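PDB 5D8M: metagenomic carboxyl esterase MGS0156 from Uncultured organism, which is a hydrolase that probably cleaves carboxylic ester bonds with the serine-based machinery of the alpha/beta-hydrolase family. Local coordinates for residues R244-A252 against A284-P295; R76-I87 against I331-L339. All coordinates share one frame; numbering follows the deposited sequence.

How the interactions relate
The two contacts illustrate how a parallel sheet and the helix laid on it are secured at different depths. Interaction 1 joins neighbouring strands within the buried sheet, whereas interaction 2 ties the outward side of the last helix to a surface loop; their centres lie about 18 Å apart. That helix bridges them: Tyr246 OH and Asp338 OD2, 2.5 Å apart, probably share a hydrogen bond, and Leu292 CD2 packs 3.6 Å from Tyr334 CE1. In sequence, 244-252 and 284-295 both fall between 76-87 and 331-339. Strand 178-184 separates strand 244-248 from strand 151-157, after which this family usually places its nucleophile elbow.

Interaction 1: residues R244-A252 against A284-P295; sequences RYYSLAAFA and AIIPGGTLLGYP
Tyr246 and Ser247 pair with Thr290 and Leu291 as neighbouring parallel strands of the central sheet of an alpha/beta-hydrolase fold, the segment axes inclined at 29°. Backbone bonds alternate between the strands: Thr290 N donates to Tyr245 O (2.8 Å), Ser247 N to Thr290 O, and Leu292 N to Ser247 O. Further along, Ala249 N bonds to Gly293 O (3.0 Å) and Phe251 N to Pro295 O, continuing the pairing.

Apolar contacts are made on both faces. Beneath helix 324-338, the Tyr246 ring lies alongside Thr290, its CD2 3.6 Å from Thr290 CB, while Leu248 CD2 presses against Leu292 CB (3.6 Å). On the face bearing Ser247, Ala249 CB meets Ala284 CB; nearby, Ile286 CG2 reaches Tyr245 CB (3.7 Å), the two side chains crossing at about a right angle.

Polar side-chain bonding centres on Ser247. With OG beside its own backbone N (chi1 -58°), the hydroxyl accepts from Ile286 N at 2.9 Å, a nearly straight bond of 170°, and so ties down the first residue of the type II turn Ile286-Gly289. A water sits 2.7 Å from Ser247 OG and donates to both Ile286 O and Thr290 O.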
ATOM      1  N   ARG A 244      -7.955   1.242  13.553  1.00 16.13           N
ATOM      2  CA  ARG A 244      -6.812   2.150  13.481  1.00 15.96           C
ATOM      3  C   ARG A 244      -6.196   2.128  12.080  1.00 18.87           C
ATOM      4  O   ARG A 244      -6.053   1.065  11.486  1.00 13.25           O
ATOM      5  CB  ARG A 244      -5.769   1.775  14.516  1.00 17.25           C
ATOM      6  CG  ARG A 244      -6.348   1.598  15.912  1.00 27.31           C
ATOM      7  CD  ARG A 244      -6.289   2.858  16.704  1.00 41.15           C
ATOM      8  NE  ARG A 244      -5.157   2.810  17.627  1.00 52.28           N
ATOM      9  CZ  ARG A 244      -5.191   2.267  18.844  1.00 52.46           C
ATOM     10  NH1 ARG A 244      -6.312   1.726  19.320  1.00 51.40           N
ATOM     11  NH2 ARG A 244      -4.093   2.273  19.588  1.00 49.80           N
ATOM     12  N   TYR A 245      -5.816   3.297  11.568  1.00 12.97           N
ATOM     13  CA  TYR A 245      -5.254   3.386  10.224  1.00 15.03           C
ATOM     14  C   TYR A 245      -3.802   3.844  10.274  1.00 15.19           C
ATOM     15  O   TYR A 245      -3.430   4.697  11.094  1.00 14.58           O
ATOM     16  CB  TYR A 245      -6.097   4.338   9.359  1.00 12.25           C
ATOM     17  CG  TYR A 245      -7.557   3.945   9.363  1.00 13.19           C
ATOM     18  CD1 TYR A 245      -8.034   2.969   8.500  1.00 13.25           C
ATOM     19  CD2 TYR A 245      -8.451   4.522  10.255  1.00 16.94           C
ATOM     20  CE1 TYR A 245      -9.364   2.588   8.521  1.00 13.01           C
ATOM     21  CE2 TYR A 245      -9.779   4.150  10.281  1.00 19.26           C
ATOM     22  CZ  TYR A 245     -10.235   3.183   9.415  1.00 19.75           C
ATOM     23  OH  TYR A 245     -11.580   2.817   9.445  1.00 19.65           O
ATOM     24  N   TYR A 246      -2.993   3.264   9.396  1.00 11.15           N
ATOM     25  CA  TYR A 246      -1.575   3.564   9.331  1.00 13.49           C
ATOM     26  C   TYR A 246      -1.159   3.645   7.880  1.00 13.16           C
ATOM     27  O   TYR A 246      -1.658   2.876   7.054  1.00 13.23           O
ATOM     28  CB  TYR A 246      -0.738   2.485  10.043  1.00 12.93           C
ATOM     29  CG  TYR A 246      -1.213   2.143  11.447  1.00 15.18           C
ATOM     30  CD1 TYR A 246      -2.231   1.217  11.648  1.00 11.88           C
ATOM     31  CD2 TYR A 246      -0.615   2.717  12.564  1.00 12.25           C
ATOM     32  CE1 TYR A 246      -2.666   0.882  12.942  1.00 16.60           C
ATOM     33  CE2 TYR A 246      -1.031   2.390  13.852  1.00 16.02           C
ATOM     34  CZ  TYR A 246      -2.059   1.477  14.029  1.00 16.53           C
ATOM     35  OH  TYR A 246      -2.461   1.137  15.279  1.00 18.30           O
ATOM     36  N   SER A 247      -0.230   4.544   7.558  1.00  9.50           N
ATOM     37  CA  SER A 247       0.155   4.697   6.156  1.00  8.82           C
ATOM     38  C   SER A 247       1.667   4.838   5.993  1.00 12.88           C
ATOM     39  O   SER A 247       2.335   5.534   6.788  1.00 10.05           O
ATOM     40  CB  SER A 247      -0.536   5.927   5.537  1.00 13.32           C
ATOM     41  OG  SER A 247      -1.960   5.837   5.635  1.00 15.60           O
ATOM     42  N   LEU A 248       2.163   4.188   4.943  1.00  7.99           N
ATOM     43  CA  LEU A 248       3.514   4.343   4.419  1.00  9.82           C
ATOM     44  C   LEU A 248       3.383   4.857   2.998  1.00 12.10           C
ATOM     45  O   LEU A 248       2.616   4.299   2.217  1.00 10.88           O
ATOM     46  CB  LEU A 248       4.268   3.017   4.436  1.00  7.36           C
ATOM     47  CG  LEU A 248       4.657   2.513   5.824  1.00 11.33           C
ATOM     48  CD1 LEU A 248       4.815   0.990   5.772  1.00 12.03           C
ATOM     49  CD2 LEU A 248       5.967   3.146   6.267  1.00 11.75           C
ATOM     50  N   ALA A 249       4.091   5.938   2.678  1.00 12.24           N
ATOM     51  CA  ALA A 249       4.072   6.471   1.325  1.00 11.62           C
ATOM     52  C   ALA A 249       5.465   6.393   0.684  1.00 11.79           C
ATOM     53  O   ALA A 249       6.385   7.086   1.102  1.00 12.17           O
ATOM     54  CB  ALA A 249       3.556   7.910   1.336  1.00 11.88           C
ATOM     55  N   ALA A 250       5.615   5.548  -0.339  1.00 13.44           N
ATOM     56  CA  ALA A 250       6.928   5.329  -0.940  1.00 11.87           C
ATOM     57  C   ALA A 250       7.286   6.368  -2.001  1.00 13.71           C
ATOM     58  O   ALA A 250       6.405   6.934  -2.672  1.00 12.60           O
ATOM     59  CB  ALA A 250       6.994   3.935  -1.538  1.00 11.23           C
ATOM     60  N   PHE A 251       8.590   6.631  -2.121  1.00 10.50           N
ATOM     61  CA  PHE A 251       9.147   7.239  -3.311  1.00  8.95           C
ATOM     62  C   PHE A 251      10.636   6.970  -3.341  1.00 13.28           C
ATOM     63  O   PHE A 251      11.255   6.753  -2.303  1.00 14.39           O
ATOM     64  CB  PHE A 251       8.846   8.752  -3.368  1.00 10.39           C
ATOM     65  CG  PHE A 251       9.498   9.574  -2.276  1.00 11.81           C
ATOM     66  CD1 PHE A 251       8.836   9.821  -1.076  1.00 12.55           C
ATOM     67  CD2 PHE A 251      10.743  10.139  -2.472  1.00 11.04           C
ATOM     68  CE1 PHE A 251       9.428  10.599  -0.085  1.00 12.40           C
ATOM     69  CE2 PHE A 251      11.339  10.924  -1.494  1.00 14.72           C
ATOM     70  CZ  PHE A 251      10.683  11.154  -0.294  1.00 11.95           C
ATOM     71  N   ALA A 252      11.197   6.967  -4.542  1.00 13.72           N
ATOM     72  CA  ALA A 252      12.625   6.847  -4.739  1.00 15.86           C
ATOM     73  C   ALA A 252      13.050   7.924  -5.722  1.00 17.46           C
ATOM     74  O   ALA A 252      12.207   8.527  -6.378  1.00 13.61           O
ATOM     75  CB  ALA A 252      12.987   5.465  -5.261  1.00 11.51           C
ATOM     76  N   ALA A 284      -1.344   9.334  -0.624  1.00 12.31           N
ATOM     77  CA  ALA A 284      -1.149   7.961  -0.177  1.00 13.23           C
ATOM     78  C   ALA A 284      -1.221   7.839   1.333  1.00 13.59           C
ATOM     79  O   ALA A 284      -0.684   6.880   1.928  1.00 12.02           O
ATOM     80  CB  ALA A 284       0.211   7.420  -0.687  1.00 12.55           C
ATOM     81  N   ILE A 285      -1.875   8.814   1.959  1.00 11.77           N
ATOM     82  CA  ILE A 285      -1.967   8.819   3.398  1.00 11.20           C
ATOM     83  C   ILE A 285      -3.423   8.865   3.834  1.00 12.00           C
ATOM     84  O   ILE A 285      -4.172   9.778   3.458  1.00 11.55           O
ATOM     85  CB  ILE A 285      -1.174  10.003   3.982  1.00 13.72           C
ATOM     86  CG1 ILE A 285       0.313   9.836   3.596  1.00 13.01           C
ATOM     87  CG2 ILE A 285      -1.340  10.053   5.519  1.00 13.64           C
ATOM     88  CD1 ILE A 285       1.161  11.079   3.812  1.00 14.01           C
ATOM     89  N   ILE A 286      -3.823   7.871   4.620  1.00 11.77           N
ATOM     90  CA  ILE A 286      -5.183   7.814   5.149  1.00 13.26           C
ATOM     91  C   ILE A 286      -5.402   8.919   6.197  1.00 16.94           C
ATOM     92  O   ILE A 286      -4.734   8.940   7.232  1.00 14.72           O
ATOM     93  CB  ILE A 286      -5.478   6.431   5.780  1.00 11.37           C
ATOM     94  CG1 ILE A 286      -5.254   5.305   4.742  1.00 10.42           C
ATOM     95  CG2 ILE A 286      -6.880   6.427   6.435  1.00 12.28           C
ATOM     96  CD1 ILE A 286      -5.338   3.832   5.339  1.00  8.88           C
ATOM     97  N   PRO A 287      -6.347   9.841   5.931  1.00 17.61           N
ATOM     98  CA  PRO A 287      -6.551  10.941   6.880  1.00 20.33           C
ATOM     99  C   PRO A 287      -7.075  10.421   8.226  1.00 21.15           C
ATOM    100  O   PRO A 287      -7.803   9.424   8.250  1.00 19.42           O
ATOM    101  CB  PRO A 287      -7.572  11.851   6.171  1.00 22.40           C
ATOM    102  CG  PRO A 287      -8.269  10.967   5.186  1.00 23.88           C
ATOM    103  CD  PRO A 287      -7.223   9.945   4.749  1.00 20.72           C
ATOM    104  N   GLY A 288      -6.668  11.060   9.317  1.00 20.63           N
ATOM    105  CA  GLY A 288      -7.057  10.644  10.660  1.00 23.69           C
ATOM    106  C   GLY A 288      -6.253   9.453  11.175  1.00 25.01           C
ATOM    107  O   GLY A 288      -6.470   8.995  12.292  1.00 23.93           O
ATOM    108  N   GLY A 289      -5.335   8.942  10.354  1.00 17.93           N
ATOM    109  CA  GLY A 289      -4.501   7.827  10.753  1.00 21.14           C
ATOM    110  C   GLY A 289      -3.143   8.192  11.333  1.00 18.70           C
ATOM    111  O   GLY A 289      -2.925   9.310  11.811  1.00 20.81           O
ATOM    112  N   THR A 290      -2.241   7.222  11.318  1.00 15.17           N
ATOM    113  CA  THR A 290      -0.859   7.406  11.733  1.00 15.08           C
ATOM    114  C   THR A 290       0.045   7.354  10.514  1.00 13.44           C
ATOM    115  O   THR A 290      -0.077   6.454   9.716  1.00 13.88           O
ATOM    116  CB  THR A 290      -0.427   6.322  12.744  1.00 18.46           C
ATOM    117  OG1 THR A 290      -1.085   6.571  13.976  1.00 16.07           O
ATOM    118  CG2 THR A 290       1.102   6.325  12.980  1.00 19.61           C
ATOM    119  N   LEU A 291       0.933   8.336  10.367  1.00 11.61           N
ATOM    120  CA  LEU A 291       1.955   8.291   9.321  1.00 15.57           C
ATOM    121  C   LEU A 291       3.194   7.563   9.847  1.00 14.68           C
ATOM    122  O   LEU A 291       3.812   8.007  10.824  1.00 13.37           O
ATOM    123  CB  LEU A 291       2.334   9.704   8.860  1.00 15.99           C
ATOM    124  CG  LEU A 291       3.492   9.817   7.861  1.00 16.78           C
ATOM    125  CD1 LEU A 291       3.184   9.072   6.553  1.00 16.29           C
ATOM    126  CD2 LEU A 291       3.766  11.304   7.611  1.00 15.09           C
ATOM    127  N   LEU A 292       3.530   6.450   9.209  1.00 10.57           N
ATOM    128  CA  LEU A 292       4.659   5.653   9.615  1.00 10.55           C
ATOM    129  C   LEU A 292       5.929   6.103   8.894  1.00 13.89           C
ATOM    130  O   LEU A 292       7.021   5.905   9.406  1.00 15.83           O
ATOM    131  CB  LEU A 292       4.410   4.160   9.339  1.00 12.16           C
ATOM    132  CG  LEU A 292       3.222   3.523  10.036  1.00 14.18           C
ATOM    133  CD1 LEU A 292       3.140   2.059   9.627  1.00 11.56           C
ATOM    134  CD2 LEU A 292       3.356   3.685  11.543  1.00 11.46           C
ATOM    135  N   GLY A 293       5.796   6.687   7.705  1.00 10.27           N
ATOM    136  CA  GLY A 293       6.969   7.165   7.003  1.00 10.81           C
ATOM    137  C   GLY A 293       6.981   6.946   5.513  1.00 11.13           C
ATOM    138  O   GLY A 293       5.943   6.705   4.861  1.00  9.63           O
ATOM    139  N   TYR A 294       8.181   7.056   4.963  1.00 11.51           N
ATOM    140  CA  TYR A 294       8.366   7.102   3.516  1.00  9.21           C
ATOM    141  C   TYR A 294       9.463   6.135   3.065  1.00 11.39           C
ATOM    142  O   TYR A 294      10.621   6.514   3.004  1.00 11.23           O
ATOM    143  CB  TYR A 294       8.706   8.534   3.065  1.00  9.73           C
ATOM    144  CG  TYR A 294       7.663   9.582   3.440  1.00 13.82           C
ATOM    145  CD1 TYR A 294       7.678  10.187   4.701  1.00 13.74           C
ATOM    146  CD2 TYR A 294       6.654   9.951   2.544  1.00 11.92           C
ATOM    147  CE1 TYR A 294       6.736  11.132   5.058  1.00 15.12           C
ATOM    148  CE2 TYR A 294       5.689  10.921   2.903  1.00 12.52           C
ATOM    149  CZ  TYR A 294       5.748  11.495   4.156  1.00 13.68           C
ATOM    150  OH  TYR A 294       4.837  12.439   4.540  1.00 12.29           O
ATOM    151  N   PRO A 295       9.091   4.879   2.765  1.00 11.25           N
ATOM    152  CA  PRO A 295      10.053   3.914   2.228  1.00 11.87           C
ATOM    153  C   PRO A 295      10.751   4.441   0.997  1.00 12.08           C
ATOM    154  O   PRO A 295      10.091   4.959   0.111  1.00  8.98           O
ATOM    155  CB  PRO A 295       9.190   2.714   1.865  1.00 10.93           C
ATOM    156  CG  PRO A 295       7.997   2.824   2.788  1.00 12.10           C
ATOM    157  CD  PRO A 295       7.734   4.302   2.886  1.00  8.81           C
TER
HETATM  158  O   HOH W   1      -6.398   5.722  13.348  1.00 11.75           O
HETATM  159  O   HOH W   2      -3.725   5.187  13.848  1.00 23.42           O
HETATM  160  O   HOH W   3      -2.792   6.899   8.018  1.00 18.31           O
HETATM  161  O   HOH W   4      -0.139   4.347   1.732  1.00 10.86           O

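Interaction 2: residues R76-I87 against I331-L339; sequences RPVPLGVSTAGI and IARYVEEDL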
ATOM      1  N   ARG A  76      12.697   3.589  23.833  1.00 33.58           N
ATOM      2  CA  ARG A  76      12.043   2.439  24.439  1.00 36.43           C
ATOM      3  C   ARG A  76      12.441   1.184  23.664  1.00 31.41           C
ATOM      4  O   ARG A  76      12.637   1.247  22.448  1.00 29.74           O
ATOM      5  CB  ARG A  76      10.524   2.633  24.480  1.00 41.25           C
ATOM      6  CG  ARG A  76       9.723   1.497  23.887  1.00 48.34           C
ATOM      7  CD  ARG A  76       8.219   1.572  24.201  1.00 53.94           C
ATOM      8  NE  ARG A  76       7.541   2.871  24.014  1.00 59.71           N
ATOM      9  CZ  ARG A  76       7.708   3.748  23.013  1.00 60.28           C
ATOM     10  NH1 ARG A  76       8.574   3.553  22.040  1.00 59.68           N
ATOM     11  NH2 ARG A  76       6.997   4.864  22.999  1.00 63.21           N
ATOM     12  N   PRO A  77      12.620   0.056  24.378  1.00 29.93           N
ATOM     13  CA  PRO A  77      13.115  -1.175  23.740  1.00 30.90           C
ATOM     14  C   PRO A  77      12.245  -1.645  22.588  1.00 26.61           C
ATOM     15  O   PRO A  77      11.026  -1.582  22.653  1.00 26.44           O
ATOM     16  CB  PRO A  77      13.112  -2.207  24.880  1.00 32.57           C
ATOM     17  CG  PRO A  77      12.273  -1.595  25.983  1.00 35.96           C
ATOM     18  CD  PRO A  77      12.445  -0.105  25.833  1.00 34.41           C
ATOM     19  N   VAL A  78      12.888  -2.109  21.530  1.00 24.11           N
ATOM     20  CA  VAL A  78      12.162  -2.675  20.408  1.00 24.37           C
ATOM     21  C   VAL A  78      12.015  -4.184  20.625  1.00 26.74           C
ATOM     22  O   VAL A  78      13.010  -4.882  20.759  1.00 22.12           O
ATOM     23  CB  VAL A  78      12.873  -2.400  19.069  1.00 22.16           C
ATOM     24  CG1 VAL A  78      12.086  -3.009  17.901  1.00 19.35           C
ATOM     25  CG2 VAL A  78      13.051  -0.888  18.866  1.00 21.07           C
ATOM     26  N   PRO A  79      10.765  -4.677  20.687  1.00 26.41           N
ATOM     27  CA  PRO A  79      10.495  -6.117  20.791  1.00 23.36           C
ATOM     28  C   PRO A  79      11.152  -6.862  19.641  1.00 22.02           C
ATOM     29  O   PRO A  79      10.961  -6.478  18.489  1.00 25.03           O
ATOM     30  CB  PRO A  79       8.968  -6.207  20.691  1.00 24.00           C
ATOM     31  CG  PRO A  79       8.472  -4.814  21.022  1.00 27.51           C
ATOM     32  CD  PRO A  79       9.530  -3.897  20.483  1.00 25.54           C
ATOM     33  N   LEU A  80      11.931  -7.893  19.931  1.00 22.12           N
ATOM     34  CA  LEU A  80      12.632  -8.603  18.859  1.00 21.10           C
ATOM     35  C   LEU A  80      12.451 -10.109  18.978  1.00 20.93           C
ATOM     36  O   LEU A  80      13.139 -10.890  18.314  1.00 22.92           O
ATOM     37  CB  LEU A  80      14.120  -8.230  18.868  1.00 24.59           C
ATOM     38  CG  LEU A  80      14.356  -6.790  18.396  1.00 25.55           C
ATOM     39  CD1 LEU A  80      15.790  -6.306  18.688  1.00 27.39           C
ATOM     40  CD2 LEU A  80      14.038  -6.658  16.894  1.00 24.76           C
ATOM     41  N   GLY A  81      11.516 -10.516  19.822  1.00 20.55           N
ATOM     42  CA  GLY A  81      11.203 -11.920  19.979  1.00 20.72           C
ATOM     43  C   GLY A  81       9.950 -12.294  19.216  1.00 19.64           C
ATOM     44  O   GLY A  81       9.486 -11.549  18.376  1.00 19.43           O
ATOM     45  N   VAL A  82       9.423 -13.472  19.500  1.00 19.91           N
ATOM     46  CA  VAL A  82       8.262 -13.996  18.813  1.00 19.09           C
ATOM     47  C   VAL A  82       6.998 -13.443  19.448  1.00 19.14           C
ATOM     48  O   VAL A  82       6.795 -13.545  20.669  1.00 20.16           O
ATOM     49  CB  VAL A  82       8.222 -15.540  18.852  1.00 24.22           C
ATOM     50  CG1 VAL A  82       6.936 -16.060  18.230  1.00 18.85           C
ATOM     51  CG2 VAL A  82       9.460 -16.133  18.151  1.00 21.21           C
ATOM     52  N   SER A  83       6.137 -12.884  18.614  1.00 18.13           N
ATOM     53  CA  SER A  83       4.865 -12.364  19.096  1.00 24.34           C
ATOM     54  C   SER A  83       3.939 -13.496  19.503  1.00 24.37           C
ATOM     55  O   SER A  83       3.884 -14.534  18.843  1.00 18.34           O
ATOM     56  CB  SER A  83       4.188 -11.501  18.037  1.00 19.49           C
ATOM     57  OG  SER A  83       2.884 -11.136  18.468  1.00 17.66           O
ATOM     58  N   THR A  84       3.218 -13.289  20.599  1.00 21.60           N
ATOM     59  CA  THR A  84       2.174 -14.217  20.993  1.00 24.73           C
ATOM     60  C   THR A  84       0.805 -13.506  21.007  1.00 20.86           C
ATOM     61  O   THR A  84      -0.134 -13.983  21.620  1.00 21.82           O
ATOM     62  CB  THR A  84       2.472 -14.859  22.390  1.00 29.15           C
ATOM     63  OG1 THR A  84       2.729 -13.836  23.356  1.00 29.14           O
ATOM     64  CG2 THR A  84       3.697 -15.794  22.316  1.00 30.81           C
ATOM     65  N   ALA A  85       0.699 -12.378  20.309  1.00 21.00           N
ATOM     66  CA  ALA A  85      -0.546 -11.591  20.279  1.00 21.39           C
ATOM     67  C   ALA A  85      -1.687 -12.204  19.436  1.00 22.54           C
ATOM     68  O   ALA A  85      -2.814 -11.736  19.477  1.00 21.35           O
ATOM     69  CB  ALA A  85      -0.248 -10.185  19.774  1.00 21.50           C
ATOM     70  N   GLY A  86      -1.400 -13.229  18.647  1.00 23.46           N
ATOM     71  CA  GLY A  86      -2.427 -13.787  17.776  1.00 23.59           C
ATOM     72  C   GLY A  86      -2.845 -12.841  16.645  1.00 22.46           C
ATOM     73  O   GLY A  86      -3.990 -12.859  16.199  1.00 20.83           O
ATOM     74  N   ILE A  87      -1.922 -12.007  16.185  1.00 15.62           N
ATOM     75  CA  ILE A  87      -2.212 -11.085  15.086  1.00 14.66           C
ATOM     76  C   ILE A  87      -2.068 -11.814  13.754  1.00 17.24           C
ATOM     77  O   ILE A  87      -1.141 -12.593  13.574  1.00 16.56           O
ATOM     78  CB  ILE A  87      -1.284  -9.842  15.130  1.00 14.59           C
ATOM     79  CG1 ILE A  87      -1.675  -8.970  16.319  1.00 17.53           C
ATOM     80  CG2 ILE A  87      -1.330  -9.035  13.803  1.00 13.86           C
ATOM     81  CD1 ILE A  87      -0.817  -7.742  16.496  1.00 17.37           C
ATOM     82  N   ILE A 331       6.155  -3.145  10.422  1.00  9.74           N
ATOM     83  CA  ILE A 331       4.733  -2.821  10.419  1.00 12.46           C
ATOM     84  C   ILE A 331       4.000  -3.623  11.505  1.00 11.78           C
ATOM     85  O   ILE A 331       3.311  -3.028  12.334  1.00 13.05           O
ATOM     86  CB  ILE A 331       4.093  -3.102   9.043  1.00 11.52           C
ATOM     87  CG1 ILE A 331       4.585  -2.085   8.003  1.00 12.58           C
ATOM     88  CG2 ILE A 331       2.544  -3.166   9.131  1.00 11.73           C
ATOM     89  CD1 ILE A 331       4.270  -2.548   6.583  1.00 11.27           C
ATOM     90  N   ALA A 332       4.162  -4.947  11.495  1.00  9.33           N
ATOM     91  CA  ALA A 332       3.518  -5.824  12.476  1.00 13.93           C
ATOM     92  C   ALA A 332       3.855  -5.437  13.911  1.00 14.57           C
ATOM     93  O   ALA A 332       2.985  -5.441  14.768  1.00 16.95           O
ATOM     94  CB  ALA A 332       3.908  -7.312  12.231  1.00 10.72           C
ATOM     95  N   ARG A 333       5.127  -5.156  14.179  1.00 15.02           N
ATOM     96  CA  ARG A 333       5.560  -4.826  15.530  1.00 18.06           C
ATOM     97  C   ARG A 333       5.067  -3.447  15.969  1.00 16.20           C
ATOM     98  O   ARG A 333       4.720  -3.268  17.140  1.00 13.31           O
ATOM     99  CB  ARG A 333       7.090  -4.905  15.651  1.00 13.25           C
ATOM    100  CG  ARG A 333       7.625  -6.345  15.522  1.00 13.46           C
ATOM    101  CD  ARG A 333       9.006  -6.445  16.113  1.00 18.15           C
ATOM    102  NE  ARG A 333       9.694  -7.689  15.781  1.00 18.16           N
ATOM    103  CZ  ARG A 333       9.631  -8.802  16.503  1.00 19.95           C
ATOM    104  NH1 ARG A 333       8.887  -8.858  17.615  1.00 18.32           N
ATOM    105  NH2 ARG A 333      10.323  -9.858  16.111  1.00 17.71           N
ATOM    106  N   TYR A 334       5.032  -2.484  15.043  1.00 11.55           N
ATOM    107  CA  TYR A 334       4.528  -1.135  15.362  1.00 13.77           C
ATOM    108  C   TYR A 334       3.049  -1.223  15.724  1.00 14.00           C
ATOM    109  O   TYR A 334       2.606  -0.665  16.735  1.00 13.58           O
ATOM    110  CB  TYR A 334       4.720  -0.143  14.184  1.00 12.90           C
ATOM    111  CG  TYR A 334       4.329   1.279  14.550  1.00 15.18           C
ATOM    112  CD1 TYR A 334       2.982   1.660  14.635  1.00 12.20           C
ATOM    113  CD2 TYR A 334       5.298   2.241  14.824  1.00 14.35           C
ATOM    114  CE1 TYR A 334       2.620   2.948  14.996  1.00 15.40           C
ATOM    115  CE2 TYR A 334       4.931   3.540  15.179  1.00 16.64           C
ATOM    116  CZ  TYR A 334       3.592   3.879  15.263  1.00 15.02           C
ATOM    117  OH  TYR A 334       3.223   5.147  15.634  1.00 15.94           O
ATOM    118  N   VAL A 335       2.273  -1.919  14.897  1.00 11.43           N
ATOM    119  CA  VAL A 335       0.827  -1.982  15.129  1.00 11.93           C
ATOM    120  C   VAL A 335       0.506  -2.756  16.408  1.00 15.94           C
ATOM    121  O   VAL A 335      -0.314  -2.306  17.228  1.00 17.40           O
ATOM    122  CB  VAL A 335       0.082  -2.605  13.915  1.00 14.55           C
ATOM    123  CG1 VAL A 335      -1.411  -2.737  14.209  1.00 12.18           C
ATOM    124  CG2 VAL A 335       0.289  -1.735  12.685  1.00 12.71           C
ATOM    125  N   GLU A 336       1.175  -3.889  16.622  1.00 14.26           N
ATOM    126  CA  GLU A 336       0.983  -4.618  17.882  1.00 15.25           C
ATOM    127  C   GLU A 336       1.301  -3.738  19.091  1.00 17.62           C
ATOM    128  O   GLU A 336       0.570  -3.733  20.088  1.00 19.39           O
ATOM    129  CB  GLU A 336       1.842  -5.880  17.943  1.00 14.51           C
ATOM    130  CG  GLU A 336       1.702  -6.596  19.307  1.00 16.08           C
ATOM    131  CD  GLU A 336       2.545  -7.853  19.417  1.00 22.54           C
ATOM    132  OE1 GLU A 336       2.946  -8.418  18.364  1.00 22.00           O
ATOM    133  OE2 GLU A 336       2.792  -8.285  20.562  1.00 22.95           O
ATOM    134  N   GLU A 337       2.388  -2.985  19.002  1.00 17.06           N
ATOM    135  CA  GLU A 337       2.749  -2.065  20.071  1.00 18.17           C
ATOM    136  C   GLU A 337       1.695  -0.967  20.218  1.00 21.56           C
ATOM    137  O   GLU A 337       1.303  -0.620  21.335  1.00 18.77           O
ATOM    138  CB  GLU A 337       4.124  -1.447  19.810  1.00 22.06           C
ATOM    139  CG  GLU A 337       4.590  -0.447  20.883  1.00 25.69           C
ATOM    140  CD  GLU A 337       6.002   0.078  20.626  1.00 27.33           C
ATOM    141  OE1 GLU A 337       6.151   1.010  19.804  1.00 25.48           O
ATOM    142  OE2 GLU A 337       6.963  -0.445  21.240  1.00 27.47           O
ATOM    143  N   ASP A 338       1.230  -0.433  19.091  1.00 17.89           N
ATOM    144  CA  ASP A 338       0.260   0.663  19.133  1.00 21.57           C
ATOM    145  C   ASP A 338      -1.100   0.186  19.652  1.00 23.41           C
ATOM    146  O   ASP A 338      -1.777   0.900  20.390  1.00 22.97           O
ATOM    147  CB  ASP A 338       0.109   1.307  17.747  1.00 19.00           C
ATOM    148  CG  ASP A 338      -0.694   2.591  17.792  1.00 22.99           C
ATOM    149  OD1 ASP A 338      -0.220   3.546  18.434  1.00 24.84           O
ATOM    150  OD2 ASP A 338      -1.797   2.639  17.209  1.00 23.87           O
ATOM    151  N   LEU A 339      -1.492  -1.023  19.261  1.00 16.82           N
ATOM    152  CA  LEU A 339      -2.712  -1.610  19.762  1.00 17.94           C
ATOM    153  C   LEU A 339      -2.538  -1.949  21.244  1.00 22.21           C
ATOM    154  O   LEU A 339      -3.520  -2.023  21.986  1.00 28.07           O
ATOM    155  CB  LEU A 339      -3.096  -2.861  18.959  1.00 22.46           C
ATOM    156  CG  LEU A 339      -3.482  -2.692  17.488  1.00 26.05           C
ATOM    157  CD1 LEU A 339      -3.750  -4.047  16.895  1.00 23.90           C
ATOM    158  CD2 LEU A 339      -4.699  -1.781  17.334  1.00 30.92           C
TER
HETATM  159  O   HOH W   5       3.546 -10.516  21.820  1.00 27.10           O
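Arg333 meets the carbonyls of Pro79 and Gly81, showing how one long side chain can anchor an irregular loop to a helix. Its CG lies beside the backbone N (chi1 -68°) and the chain runs extended from CG to NE, carrying the guanidinium into the bend of the loop. NH1 and NH2 converge end-on upon Gly81 O, each at 2.9 Å, with that oxygen almost exactly in the guanidinium plane. Pro79 O instead lies over a face of the group, as does Leu80 CA. On the helix side, NE forms a salt bridge with Glu329, which should help fix the rotation of the group.

Not quite a turn further on, Glu336 extends fully, CG opposite the backbone N (chi1 176°), and brings its carboxylate to Ser83. Ser83 OG donates to Glu336 OE1 at 2.7 Å on the syn side, though 34° out of the carboxylate plane. The same hydroxyl accepts from Ala85 N at 3.1 Å, forming an ST turn. Tyr119 OH is a second partner of OE1, while a water linked to Thr84 N donates to OE2. The aliphatic part is not idle: Ile87 CD1 packs 3.6 Å from Glu336 CB, and Ala85 CB rests against the carboxylate carbon.

Glu337 carries its carboxylate to the beginning of the loop. Its firm partner is Arg36, in a salt bridge through OE2; Arg76 may add a weak attraction of charge alone, its NH1 lying 4.2 Å from Glu337 OE1, which sits over a face of the guanidinium with no N-H aimed at it.

The last helix thus lies between sheet and loop: Ile331 and Val335 face strand 178-184, while the charged side is roped to the segment leading into strand 87-92, consistent with the layered architecture of an alpha/beta hydrolase.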